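Local coordinates for protein regulator of nonsense transcripts 2 (Homo sapiens, PDB 4CEM) that works in nonsense-mediated mRNA decay, the surveillance pathway that degrades transcripts carrying premature stop codons, and contains three MIF4G domains, at residues R47-S51 with I52-T56; E88-A91 with S92-A96; A154-I158 with V159-T163; T187-S190 with V191-F195; V107-C110 with S111-H114. One frame throughout, in Å; residues are numbered along the deposited sequence.

Contact 1 (R47-S51 with I52-T56); sequences RLDSS and IKKNT. Unlike the reference sequence in segment 52-56: Ile52 (reference Leu).
Ser51 O is gripped twice by one residue: Asn55 N reaches it at 3.2 Å, and Asn55 ND2 adds a shorter bond of 2.9 Å to Ser51 O. The two donors arrive from opposite faces of the Ser51 carbonyl plane. CG of Asn55 lies anti to its carbonyl carbon (chi1 -80°), which folds the amide back toward the incoming loop. The other N-H of Asn55 ND2 is given to Asp49 O at 3.3 Å, and that acceptor sits in the amide plane. Asn55 thus ties the loop down at two carbonyls, of Asp49 and Ser51, before helix 52-61 begins.

Ser51 is the N-cap of this helix, and its OG takes the backbone N-H of Lys54 in a nearly straight bond of 3.0 Å between Ser51 OG and Lys54 N. The Lys54 side chain crosses Asp49 at about a right angle; its methylenes CG and CD pass the carboxylate, CG 4.1 Å from Asp49 OD2. Backbone bonds from Asp49 to Gly79 and Asn81 link the loop to the end of helix 70-79 and the residues just after it. Across this join the helix start is held by polar bonds: two carbonyls and one amide are met by side chains.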
loop_
_atom_site.group_PDB
_atom_site.type_symbol
_atom_site.label_atom_id
_atom_site.label_comp_id
_atom_site.label_asym_id
_atom_site.label_seq_id
_atom_site.Cartn_x
_atom_site.Cartn_y
_atom_site.Cartn_z
ATOM N N ARG A 47 -11.257 27.676 -23.732
ATOM C CA ARG A 47 -12.639 27.726 -23.276
ATOM C C ARG A 47 -12.837 27.287 -21.835
ATOM O O ARG A 47 -13.930 27.438 -21.303
ATOM C CB ARG A 47 -13.523 26.865 -24.162
ATOM C CG ARG A 47 -13.507 27.260 -25.620
ATOM C CD ARG A 47 -14.705 26.651 -26.324
ATOM N NE ARG A 47 -14.337 26.058 -27.604
ATOM C CZ ARG A 47 -15.091 25.195 -28.286
ATOM N NH1 ARG A 47 -16.282 24.808 -27.824
ATOM N NH2 ARG A 47 -14.651 24.723 -29.451
ATOM N N LEU A 48 -11.816 26.708 -21.213
ATOM C CA LEU A 48 -11.880 26.435 -19.785
ATOM C C LEU A 48 -11.345 27.687 -19.115
ATOM O O LEU A 48 -10.697 28.508 -19.772
ATOM C CB LEU A 48 -11.059 25.196 -19.423
ATOM C CG LEU A 48 -11.425 23.911 -20.188
ATOM C CD1 LEU A 48 -10.579 22.753 -19.699
ATOM C CD2 LEU A 48 -12.906 23.570 -20.068
ATOM N N ASP A 49 -11.614 27.862 -17.827
ATOM C CA ASP A 49 -11.242 29.115 -17.188
ATOM C C ASP A 49 -9.942 28.998 -16.389
ATOM O O ASP A 49 -9.730 28.031 -15.659
ATOM C CB ASP A 49 -12.405 29.680 -16.360
ATOM C CG ASP A 49 -12.305 29.351 -14.915
ATOM O OD1 ASP A 49 -12.160 28.152 -14.603
ATOM O OD2 ASP A 49 -12.377 30.287 -14.092
ATOM N N SER A 50 -9.082 30.003 -16.555
ATOM C CA SER A 50 -7.765 30.053 -15.915
ATOM C C SER A 50 -7.742 30.907 -14.656
ATOM O O SER A 50 -6.666 31.235 -14.168
ATOM C CB SER A 50 -6.744 30.649 -16.882
ATOM O OG SER A 50 -6.957 30.181 -18.192
ATOM N N SER A 51 -8.902 31.276 -14.124
ATOM C CA SER A 51 -8.916 32.241 -13.040
ATOM C C SER A 51 -8.028 31.720 -11.914
ATOM O O SER A 51 -8.004 30.519 -11.654
ATOM C CB SER A 51 -10.344 32.531 -12.546
ATOM O OG SER A 51 -10.660 31.786 -11.390
ATOM N N ILE A 52 -7.276 32.622 -11.285
ATOM C CA ILE A 52 -6.425 32.284 -10.149
ATOM C C ILE A 52 -7.284 31.873 -8.971
ATOM O O ILE A 52 -6.955 30.910 -8.282
ATOM C CB ILE A 52 -5.477 33.453 -9.745
ATOM C CG1 ILE A 52 -4.246 33.462 -10.655
ATOM C CG2 ILE A 52 -5.013 33.341 -8.291
ATOM C CD1 ILE A 52 -3.195 34.479 -10.262
ATOM N N LYS A 53 -8.386 32.583 -8.754
ATOM C CA LYS A 53 -9.274 32.272 -7.630
ATOM C C LYS A 53 -9.690 30.795 -7.673
ATOM O O LYS A 53 -9.460 30.046 -6.719
ATOM C CB LYS A 53 -10.532 33.163 -7.621
ATOM C CG LYS A 53 -10.344 34.578 -8.162
ATOM C CD LYS A 53 -11.470 35.519 -7.724
ATOM C CE LYS A 53 -11.430 36.848 -8.484
ATOM N NZ LYS A 53 -12.086 37.971 -7.751
ATOM N N LYS A 54 -10.261 30.377 -8.802
ATOM C CA LYS A 54 -10.867 29.050 -8.907
ATOM C C LYS A 54 -9.827 27.941 -8.926
ATOM O O LYS A 54 -9.948 26.958 -8.196
ATOM C CB LYS A 54 -11.790 28.969 -10.127
ATOM C CG LYS A 54 -12.903 30.002 -10.058
ATOM C CD LYS A 54 -14.275 29.482 -10.446
ATOM C CE LYS A 54 -15.362 30.343 -9.808
ATOM N NZ LYS A 54 -16.686 30.191 -10.472
ATOM N N ASN A 55 -8.794 28.111 -9.736
ATOM C CA ASN A 55 -7.719 27.128 -9.775
ATOM C C ASN A 55 -7.018 26.957 -8.440
ATOM O O ASN A 55 -6.621 25.848 -8.090
ATOM C CB ASN A 55 -6.711 27.466 -10.866
ATOM C CG ASN A 55 -7.186 27.027 -12.229
ATOM O OD1 ASN A 55 -6.824 25.950 -12.698
ATOM N ND2 ASN A 55 -8.024 27.839 -12.861
ATOM N N THR A 56 -6.887 28.042 -7.684
ATOM C CA THR A 56 -6.252 27.971 -6.366
ATOM C C THR A 56 -7.186 27.281 -5.393
ATOM O O THR A 56 -6.750 26.443 -4.611
ATOM C CB THR A 56 -5.857 29.363 -5.833
ATOM O OG1 THR A 56 -5.020 30.010 -6.802
ATOM C CG2 THR A 56 -5.107 29.237 -4.511
#

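Contact 2 (E88-A91 with S92-A96); sequences EAVA and SIVEA
Glu88 to Ala91 and Ser92 to Glu95 are consecutive turns of helix 86-95, joined by four i to i+4 backbone bonds in a row. Ser92 N donates to Glu88 O at 3.1 Å, Ile93 N to Ala89 O, Val94 N to Val90 O at 3.0 Å, and Glu95 N to Ala91 O. All four are fairly straight, so the helix runs evenly up to Ala96, where the backbone leaves helical angles.

The side chains sort by face. Val90 and Val94 lie one turn apart on the same side, and they meet through methyls, Val90 CG1 to Val94 CG2 at 4.3 Å. With CG2 of Val94 set beside its backbone N, this methyl points back along the helix, 3.3 Å from Val90 O. Both valines face helix 120-137, Val90 on Phe120 and Val127, Val94 on Trp128 and His131. Ile93 lays its CG1 over Ala89 O at 3.3 Å, while its CG2 branch rests on Cys110 of helix 103-116.

Ser92 turns its OG beside its own N (chi1 -63°), but the bond it makes is to Val59 O of helix 52-61. Glu95 is exposed, and its chain, CG beside the backbone N, runs back past Ala91 O and also touches Lys63.

This part of the MIF4G domain, an all-helical fold of stacked antiparallel helices, therefore has one helix with apolar faces against two neighbours. Its buried hydroxyl is satisfied by the main chain of a third, and its two glutamates stay at the surface.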
loop_
_atom_site.group_PDB
_atom_site.type_symbol
_atom_site.label_atom_id
_atom_site.label_comp_id
_atom_site.label_asym_id
_atom_site.label_seq_id
_atom_site.Cartn_x
_atom_site.Cartn_y
_atom_site.Cartn_z
ATOM N N GLU A 88 1.608 22.850 -8.100
ATOM C CA GLU A 88 0.846 23.095 -6.867
ATOM C C GLU A 88 -0.143 21.960 -6.606
ATOM O O GLU A 88 -0.238 21.453 -5.488
ATOM C CB GLU A 88 0.091 24.434 -6.940
ATOM C CG GLU A 88 0.969 25.665 -7.158
ATOM C CD GLU A 88 1.213 25.986 -8.632
ATOM O OE1 GLU A 88 1.736 25.120 -9.374
ATOM O OE2 GLU A 88 0.880 27.115 -9.057
ATOM N N ALA A 89 -0.863 21.561 -7.655
ATOM C CA ALA A 89 -1.825 20.463 -7.584
ATOM C C ALA A 89 -1.139 19.152 -7.212
ATOM O O ALA A 89 -1.634 18.394 -6.385
ATOM C CB ALA A 89 -2.558 20.319 -8.907
ATOM N N VAL A 90 0.011 18.893 -7.820
ATOM C CA VAL A 90 0.798 17.717 -7.479
ATOM C C VAL A 90 1.164 17.721 -5.991
ATOM O O VAL A 90 1.056 16.698 -5.317
ATOM C CB VAL A 90 2.064 17.634 -8.353
ATOM C CG1 VAL A 90 3.060 16.646 -7.773
ATOM C CG2 VAL A 90 1.694 17.253 -9.779
ATOM N N ALA A 91 1.570 18.881 -5.476
ATOM C CA ALA A 91 1.969 19.011 -4.070
ATOM C C ALA A 91 0.819 18.698 -3.113
ATOM O O ALA A 91 1.008 17.984 -2.131
ATOM C CB ALA A 91 2.521 20.404 -3.802
ATOM N N SER A 92 -0.367 19.235 -3.395
ATOM C CA SER A 92 -1.567 18.918 -2.608
ATOM C C SER A 92 -1.827 17.410 -2.587
ATOM O O SER A 92 -2.043 16.820 -1.537
ATOM C CB SER A 92 -2.788 19.637 -3.184
ATOM O OG SER A 92 -2.637 21.044 -3.110
ATOM N N ILE A 93 -1.779 16.793 -3.762
ATOM C CA ILE A 93 -2.012 15.353 -3.916
ATOM C C ILE A 93 -1.017 14.517 -3.101
ATOM O O ILE A 93 -1.413 13.569 -2.432
ATOM C CB ILE A 93 -1.962 14.937 -5.410
ATOM C CG1 ILE A 93 -3.175 15.496 -6.163
ATOM C CG2 ILE A 93 -1.904 13.424 -5.559
ATOM C CD1 ILE A 93 -3.037 15.457 -7.667
ATOM N N VAL A 94 0.264 14.862 -3.142
ATOM C CA VAL A 94 1.261 14.082 -2.406
ATOM C C VAL A 94 1.139 14.243 -0.883
ATOM O O VAL A 94 1.339 13.283 -0.138
ATOM C CB VAL A 94 2.694 14.420 -2.853
ATOM C CG1 VAL A 94 3.708 13.666 -2.003
ATOM C CG2 VAL A 94 2.875 14.089 -4.326
ATOM N N GLU A 95 0.796 15.441 -0.422
ATOM C CA GLU A 95 0.691 15.710 1.018
ATOM C C GLU A 95 -0.635 15.233 1.620
ATOM O O GLU A 95 -0.681 14.852 2.782
ATOM C CB GLU A 95 0.871 17.205 1.289
ATOM C CG GLU A 95 2.269 17.731 0.949
ATOM C CD GLU A 95 2.293 19.200 0.520
ATOM O OE1 GLU A 95 1.211 19.839 0.436
ATOM O OE2 GLU A 95 3.407 19.715 0.255
ATOM N N ALA A 96 -1.704 15.265 0.831
ATOM C CA ALA A 96 -3.033 14.883 1.305
ATOM C C ALA A 96 -3.028 13.573 2.103
ATOM O O ALA A 96 -2.386 12.603 1.717
ATOM C CB ALA A 96 -3.989 14.767 0.131
#

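Contact 3 (A154-I158 with V159-T163); sequences AELTI and VGIFT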
loop_
_atom_site.group_PDB
_atom_site.type_symbol
_atom_site.label_atom_id
_atom_site.label_comp_id
_atom_site.label_asym_id
_atom_site.label_seq_id
_atom_site.Cartn_x
_atom_site.Cartn_y
_atom_site.Cartn_z
ATOM N N ALA A 154 2.090 2.543 -5.739
ATOM C CA ALA A 154 1.792 1.234 -6.350
ATOM C C ALA A 154 0.673 1.335 -7.392
ATOM O O ALA A 154 0.884 0.976 -8.544
ATOM C CB ALA A 154 1.429 0.212 -5.288
ATOM N N GLU A 155 -0.500 1.844 -7.009
ATOM C CA GLU A 155 -1.593 1.994 -7.978
ATOM C C GLU A 155 -1.180 2.863 -9.148
ATOM O O GLU A 155 -1.415 2.503 -10.305
ATOM C CB GLU A 155 -2.858 2.600 -7.355
ATOM C CG GLU A 155 -3.748 1.614 -6.620
ATOM C CD GLU A 155 -4.224 0.451 -7.472
ATOM O OE1 GLU A 155 -4.405 0.593 -8.697
ATOM O OE2 GLU A 155 -4.430 -0.620 -6.898
ATOM N N LEU A 156 -0.566 4.007 -8.846
ATOM C CA LEU A 156 -0.163 4.947 -9.890
ATOM C C LEU A 156 0.733 4.280 -10.934
ATOM O O LEU A 156 0.728 4.668 -12.105
ATOM C CB LEU A 156 0.548 6.164 -9.291
ATOM C CG LEU A 156 -0.338 7.171 -8.558
ATOM C CD1 LEU A 156 0.529 8.142 -7.780
ATOM C CD2 LEU A 156 -1.226 7.899 -9.548
ATOM N N THR A 157 1.507 3.287 -10.511
ATOM C CA THR A 157 2.296 2.514 -11.450
ATOM C C THR A 157 1.385 1.525 -12.192
ATOM O O THR A 157 1.336 1.518 -13.416
ATOM C CB THR A 157 3.462 1.791 -10.741
ATOM O OG1 THR A 157 4.136 2.709 -9.866
ATOM C CG2 THR A 157 4.449 1.232 -11.754
ATOM N N ILE A 158 0.626 0.726 -11.452
ATOM C CA ILE A 158 -0.239 -0.296 -12.063
ATOM C C ILE A 158 -1.158 0.315 -13.103
ATOM O O ILE A 158 -1.387 -0.254 -14.171
ATOM C CB ILE A 158 -1.135 -0.997 -11.030
ATOM C CG1 ILE A 158 -0.297 -1.793 -10.041
ATOM C CG2 ILE A 158 -2.102 -1.931 -11.739
ATOM C CD1 ILE A 158 -1.081 -2.270 -8.851
ATOM N N VAL A 159 -1.658 1.494 -12.778
ATOM C CA VAL A 159 -2.615 2.216 -13.610
ATOM C C VAL A 159 -1.933 2.982 -14.757
ATOM O O VAL A 159 -2.595 3.643 -15.546
ATOM C CB VAL A 159 -3.465 3.122 -12.678
ATOM C CG1 VAL A 159 -3.630 4.540 -13.208
ATOM C CG2 VAL A 159 -4.779 2.429 -12.350
ATOM N N GLY A 160 -0.607 2.888 -14.857
ATOM C CA GLY A 160 0.126 3.417 -16.010
ATOM C C GLY A 160 0.377 4.922 -16.059
ATOM O O GLY A 160 0.822 5.437 -17.085
ATOM N N ILE A 161 0.094 5.629 -14.966
ATOM C CA ILE A 161 0.443 7.043 -14.855
ATOM C C ILE A 161 1.962 7.169 -14.793
ATOM O O ILE A 161 2.548 8.000 -15.485
ATOM C CB ILE A 161 -0.225 7.695 -13.630
ATOM C CG1 ILE A 161 -1.739 7.799 -13.869
ATOM C CG2 ILE A 161 0.353 9.079 -13.368
ATOM C CD1 ILE A 161 -2.551 8.118 -12.636
ATOM N N PHE A 162 2.592 6.329 -13.973
ATOM C CA PHE A 162 4.037 6.089 -14.050
ATOM C C PHE A 162 4.347 4.885 -14.939
ATOM O O PHE A 162 3.617 3.897 -14.933
ATOM C CB PHE A 162 4.624 5.814 -12.666
ATOM C CG PHE A 162 4.425 6.920 -11.681
ATOM C CD1 PHE A 162 4.299 8.244 -12.086
ATOM C CD2 PHE A 162 4.403 6.639 -10.325
ATOM C CE1 PHE A 162 4.116 9.255 -11.155
ATOM C CE2 PHE A 162 4.230 7.649 -9.392
ATOM C CZ PHE A 162 4.086 8.959 -9.811
ATOM N N THR A 163 5.456 4.957 -15.669
ATOM C CA THR A 163 5.899 3.851 -16.499
ATOM C C THR A 163 6.422 2.776 -15.583
ATOM O O THR A 163 6.676 3.037 -14.417
ATOM C CB THR A 163 7.033 4.259 -17.452
ATOM O OG1 THR A 163 8.192 4.656 -16.689
ATOM C CG2 THR A 163 6.582 5.386 -18.391
#
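Gly160, at positive phi (79°), donates its N-H to Thr157 O at 2.8 Å, half of the Schellman motif that ends helix 143-158; the other half is a weak bond from Ile161 N to Leu156 O. Phe162 N adds a further, straighter bond to the same carbonyl, 3.1 Å from Leu156 O.

The side chains follow this turn back. Leu156 holds its CG anti to its carbonyl carbon, and this chi1 of -73° carries the side chain to the turn, where the forked methyls take different partners: Leu156 CD2 meets Ile161 CD1 at 3.4 Å, and Leu156 CD1 lies 4.1 Å from Phe162 CE2. The phenyl ring also has Leu156 CB near, coming at an oblique slant, and Thr157 OG1 at its edge, close to the ring plane. That hydroxyl bonds Ile153 O one turn earlier. Phe162 continues onto Leu124 and Leu125 of helix 120-137, and Ile161 onto Cys110 and Ser111, so the turn plugs in between neighbouring helices of the MIF4G fold.

On the other flank, Glu155 bends at chi2 (-57°) and passes Val159. Its OE2 forms a salt bridge with Arg25 of helix 6-33, while Glu155 OE1 lies 4.1 Å from Val159 CG2.

Contact 4 (T187-S190 with V191-F195); sequences THVS and VVISF
His188 meets Val191 through its CB, 4.3 Å from Val191 CB, while its imidazole packs on Ile143, Ile178 and Ala181 of two other helices and the Phe195 ring on Leu150 and Ile171 of the same two. The two flat groups of this stretch thus serve the same pair of surrounding helices, 143-158 and 164-181, and not each other.

All the hydrogen bonds across the join are between backbone atoms. His188 is the N-cap of helix 189-204, and its carbonyl opens the bonding: Val192 N donates to His188 O at 3.1 Å, and Val191 N adds a weak, bent bond to the same oxygen. Ile193 N follows onto Val189 O at 2.9 Å, and Ser194 N onto Ser190 O at 3.0 Å.

In the all-helical, HEAT-like MIF4G fold such a helix presents a different set of side chains to each neighbour. Val189 and Ile193, one turn apart, cross at a slant, with Val189 CG1 3.5 Å from Ile193 CD1. The isoleucine has CG1 anti to its carbonyl carbon (chi1 -68°), which brings that branch back over the main chain of the previous turn, Ile193 CG1 lying 3.3 Å from Val189 O. Asn296 of helix 283-303 touches both residues, and Val189 shares Tyr243 of helix 230-259 with Val192.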
loop_
_atom_site.group_PDB
_atom_site.type_symbol
_atom_site.label_atom_id
_atom_site.label_comp_id
_atom_site.label_asym_id
_atom_site.label_seq_id
_atom_site.Cartn_x
_atom_site.Cartn_y
_atom_site.Cartn_z
ATOM N N THR A 187 8.586 -2.805 12.759
ATOM C CA THR A 187 7.661 -1.696 12.981
ATOM C C THR A 187 6.810 -1.364 11.753
ATOM O O THR A 187 5.740 -0.773 11.876
ATOM C CB THR A 187 8.434 -0.435 13.419
ATOM O OG1 THR A 187 9.685 -0.373 12.721
ATOM C CG2 THR A 187 8.709 -0.474 14.911
ATOM N N HIS A 188 7.278 -1.753 10.572
ATOM C CA HIS A 188 6.559 -1.480 9.329
ATOM C C HIS A 188 5.727 -2.655 8.850
ATOM O O HIS A 188 5.305 -2.676 7.698
ATOM C CB HIS A 188 7.549 -1.069 8.228
ATOM C CG HIS A 188 8.389 0.154 8.566
ATOM N ND1 HIS A 188 9.633 0.063 9.071
ATOM C CD2 HIS A 188 8.123 1.517 8.423
ATOM C CE1 HIS A 188 10.133 1.300 9.255
ATOM N NE2 HIS A 188 9.207 2.188 8.859
ATOM N N VAL A 189 5.454 -3.631 9.716
ATOM C CA VAL A 189 4.799 -4.872 9.277
ATOM C C VAL A 189 3.472 -4.597 8.594
ATOM O O VAL A 189 3.220 -5.095 7.491
ATOM C CB VAL A 189 4.542 -5.853 10.434
ATOM C CG1 VAL A 189 3.960 -7.150 9.898
ATOM C CG2 VAL A 189 5.828 -6.136 11.179
ATOM N N SER A 190 2.635 -3.799 9.252
ATOM C CA SER A 190 1.323 -3.439 8.720
ATOM C C SER A 190 1.425 -2.688 7.386
ATOM O O SER A 190 0.515 -2.754 6.563
ATOM C CB SER A 190 0.557 -2.583 9.729
ATOM O OG SER A 190 1.100 -1.277 9.776
ATOM N N VAL A 191 2.523 -1.966 7.183
ATOM C CA VAL A 191 2.781 -1.306 5.902
ATOM C C VAL A 191 3.042 -2.333 4.791
ATOM O O VAL A 191 2.562 -2.165 3.667
ATOM C CB VAL A 191 3.951 -0.297 6.008
ATOM C CG1 VAL A 191 4.433 0.133 4.635
ATOM C CG2 VAL A 191 3.514 0.914 6.818
ATOM N N VAL A 192 3.784 -3.394 5.111
ATOM C CA VAL A 192 4.094 -4.440 4.130
ATOM C C VAL A 192 2.868 -5.304 3.841
ATOM O O VAL A 192 2.654 -5.735 2.708
ATOM C CB VAL A 192 5.243 -5.342 4.605
ATOM C CG1 VAL A 192 5.498 -6.453 3.604
ATOM C CG2 VAL A 192 6.501 -4.518 4.808
ATOM N N ILE A 193 2.061 -5.545 4.868
ATOM C CA ILE A 193 0.850 -6.335 4.720
ATOM C C ILE A 193 -0.157 -5.601 3.839
ATOM O O ILE A 193 -0.691 -6.178 2.884
ATOM C CB ILE A 193 0.236 -6.668 6.088
ATOM C CG1 ILE A 193 1.167 -7.622 6.841
ATOM C CG2 ILE A 193 -1.136 -7.294 5.914
ATOM C CD1 ILE A 193 0.927 -7.679 8.330
ATOM N N SER A 194 -0.398 -4.329 4.156
ATOM C CA SER A 194 -1.305 -3.490 3.367
ATOM C C SER A 194 -0.873 -3.486 1.905
ATOM O O SER A 194 -1.668 -3.764 1.015
ATOM C CB SER A 194 -1.343 -2.054 3.912
ATOM O OG SER A 194 -1.925 -1.153 2.977
ATOM N N PHE A 195 0.398 -3.190 1.668
ATOM C CA PHE A 195 0.945 -3.209 0.319
ATOM C C PHE A 195 0.681 -4.539 -0.389
ATOM O O PHE A 195 0.286 -4.567 -1.557
ATOM C CB PHE A 195 2.448 -2.964 0.362
ATOM C CG PHE A 195 3.125 -3.170 -0.958
ATOM C CD1 PHE A 195 3.067 -2.195 -1.937
ATOM C CD2 PHE A 195 3.813 -4.346 -1.224
ATOM C CE1 PHE A 195 3.688 -2.382 -3.157
ATOM C CE2 PHE A 195 4.435 -4.542 -2.443
ATOM C CZ PHE A 195 4.372 -3.556 -3.412
#

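Contact 5 (V107-C110 with S111-H114); sequences VHLC and SLFH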
loop_
_atom_site.group_PDB
_atom_site.type_symbol
_atom_site.label_atom_id
_atom_site.label_comp_id
_atom_site.label_asym_id
_atom_site.label_seq_id
_atom_site.Cartn_x
_atom_site.Cartn_y
_atom_site.Cartn_z
ATOM N N VAL A 107 -6.566 8.336 -7.243
ATOM C CA VAL A 107 -6.011 7.760 -8.464
ATOM C C VAL A 107 -6.872 8.174 -9.653
ATOM O O VAL A 107 -6.351 8.475 -10.734
ATOM C CB VAL A 107 -5.910 6.209 -8.374
ATOM C CG1 VAL A 107 -5.514 5.602 -9.711
ATOM C CG2 VAL A 107 -4.912 5.800 -7.301
ATOM N N HIS A 108 -8.186 8.201 -9.450
ATOM C CA HIS A 108 -9.102 8.674 -10.490
ATOM C C HIS A 108 -8.788 10.088 -10.880
ATOM O O HIS A 108 -8.746 10.403 -12.065
ATOM C CB HIS A 108 -10.567 8.536 -10.043
ATOM C CG HIS A 108 -11.550 9.340 -10.875
ATOM N ND1 HIS A 108 -12.006 8.920 -12.071
ATOM C CD2 HIS A 108 -12.172 10.560 -10.624
ATOM C CE1 HIS A 108 -12.861 9.826 -12.569
ATOM N NE2 HIS A 108 -12.964 10.831 -11.681
ATOM N N LEU A 109 -8.569 10.957 -9.889
ATOM C CA LEU A 109 -8.256 12.362 -10.163
ATOM C C LEU A 109 -6.893 12.474 -10.809
ATOM O O LEU A 109 -6.716 13.274 -11.717
ATOM C CB LEU A 109 -8.311 13.231 -8.903
ATOM C CG LEU A 109 -9.718 13.494 -8.345
ATOM C CD1 LEU A 109 -9.665 14.227 -7.007
ATOM C CD2 LEU A 109 -10.588 14.242 -9.348
ATOM N N CYS A 110 -5.939 11.663 -10.354
ATOM C CA CYS A 110 -4.616 11.645 -10.976
ATOM C C CYS A 110 -4.683 11.245 -12.463
ATOM O O CYS A 110 -3.891 11.730 -13.276
ATOM C CB CYS A 110 -3.660 10.726 -10.214
ATOM S SG CYS A 110 -3.105 11.349 -8.607
ATOM N N SER A 111 -5.646 10.391 -12.818
ATOM C CA SER A 111 -5.820 9.955 -14.206
ATOM C C SER A 111 -6.426 11.039 -15.079
ATOM O O SER A 111 -6.086 11.149 -16.257
ATOM C CB SER A 111 -6.680 8.689 -14.285
ATOM O OG SER A 111 -6.086 7.628 -13.557
ATOM N N LEU A 112 -7.335 11.838 -14.527
ATOM C CA LEU A 112 -7.894 12.950 -15.298
ATOM C C LEU A 112 -6.809 14.006 -15.567
ATOM O O LEU A 112 -6.731 14.554 -16.663
ATOM C CB LEU A 112 -9.097 13.574 -14.591
ATOM C CG LEU A 112 -10.339 12.709 -14.349
ATOM C CD1 LEU A 112 -11.341 13.486 -13.510
ATOM C CD2 LEU A 112 -10.966 12.260 -15.657
ATOM N N PHE A 113 -5.969 14.274 -14.574
ATOM C CA PHE A 113 -4.822 15.180 -14.746
ATOM C C PHE A 113 -3.892 14.646 -15.819
ATOM O O PHE A 113 -3.586 15.329 -16.791
ATOM C CB PHE A 113 -4.032 15.331 -13.438
ATOM C CG PHE A 113 -4.466 16.494 -12.587
ATOM C CD1 PHE A 113 -4.061 17.788 -12.901
ATOM C CD2 PHE A 113 -5.267 16.300 -11.471
ATOM C CE1 PHE A 113 -4.446 18.863 -12.121
ATOM C CE2 PHE A 113 -5.659 17.373 -10.687
ATOM C CZ PHE A 113 -5.248 18.656 -11.011
ATOM N N HIS A 114 -3.455 13.408 -15.629
ATOM C CA HIS A 114 -2.530 12.765 -16.551
ATOM C C HIS A 114 -3.043 12.762 -17.955
ATOM O O HIS A 114 -2.290 13.027 -18.875
ATOM C CB HIS A 114 -2.257 11.339 -16.109
ATOM C CG HIS A 114 -1.430 10.548 -17.093
ATOM N ND1 HIS A 114 -0.164 10.873 -17.395
ATOM C CD2 HIS A 114 -1.738 9.412 -17.843
ATOM C CE1 HIS A 114 0.317 9.995 -18.294
ATOM N NE2 HIS A 114 -0.653 9.101 -18.565
#
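His108 sets its CG anti to the backbone N (chi1 164°) and Leu112, one turn on, sets its own anti to the carbonyl carbon (chi1 -62°), which brings the leucine branch over one face of the imidazole. Leu112 CG stands 4.1 Å above the His108 ring plane, offset toward the rim, and Leu112 CD1 comes to 3.6 Å from His108 NE2. The same nitrogen is hydrogen-bonded to Ser74 OG, so helix 70-79 helps to fix the ring's rotation.

All this lies on helix 103-116 in the MIF4G helical stack. Ser111 places OG beside its own N, and hydroxyl and amide grip one acceptor: Ser111 OG donates to Val107 O at 3.0 Å, Ser111 N to Val107 O at 2.9 Å, from opposite faces of the carbonyl plane. Asn32 of helix 6-33 serves two residues here, its ND2 bonding the Ser111 hydroxyl and its O bonding His114 NE2. Further along, Phe113 N reaches Leu109 O and His114 N reaches Cys110 O.

Phe113 stacks on Phe120 and meets Phe77 edge-to-face, while Leu109 O sits at the edge of the Phe113 ring, near its plane and 3.4 Å from Phe113 CD2.

Contact 1 is the surface member: its centre, about 34 Å from that of the chain, is held by capping and amide hydrogen bonds. Contacts 2, 3 and 5 are buried and meet one another through contact 5: helices 86-95 and 103-116 touch at Ala89 CB to Phe113 CZ (3.8 Å), and the end of helix 143-158 joins at Leu156 CD2 to Cys110 CB (3.8 Å). Contact 4, nearest the chain centre but partly buried, meets contact 3 where Ala154 CB lies 4.0 Å from Phe195 CE1. Contacts 1 and 4 are helix starts, contact 2 reaches a helix end, contact 3 spans an end and the next cap, and contact 5 is uninterrupted helix.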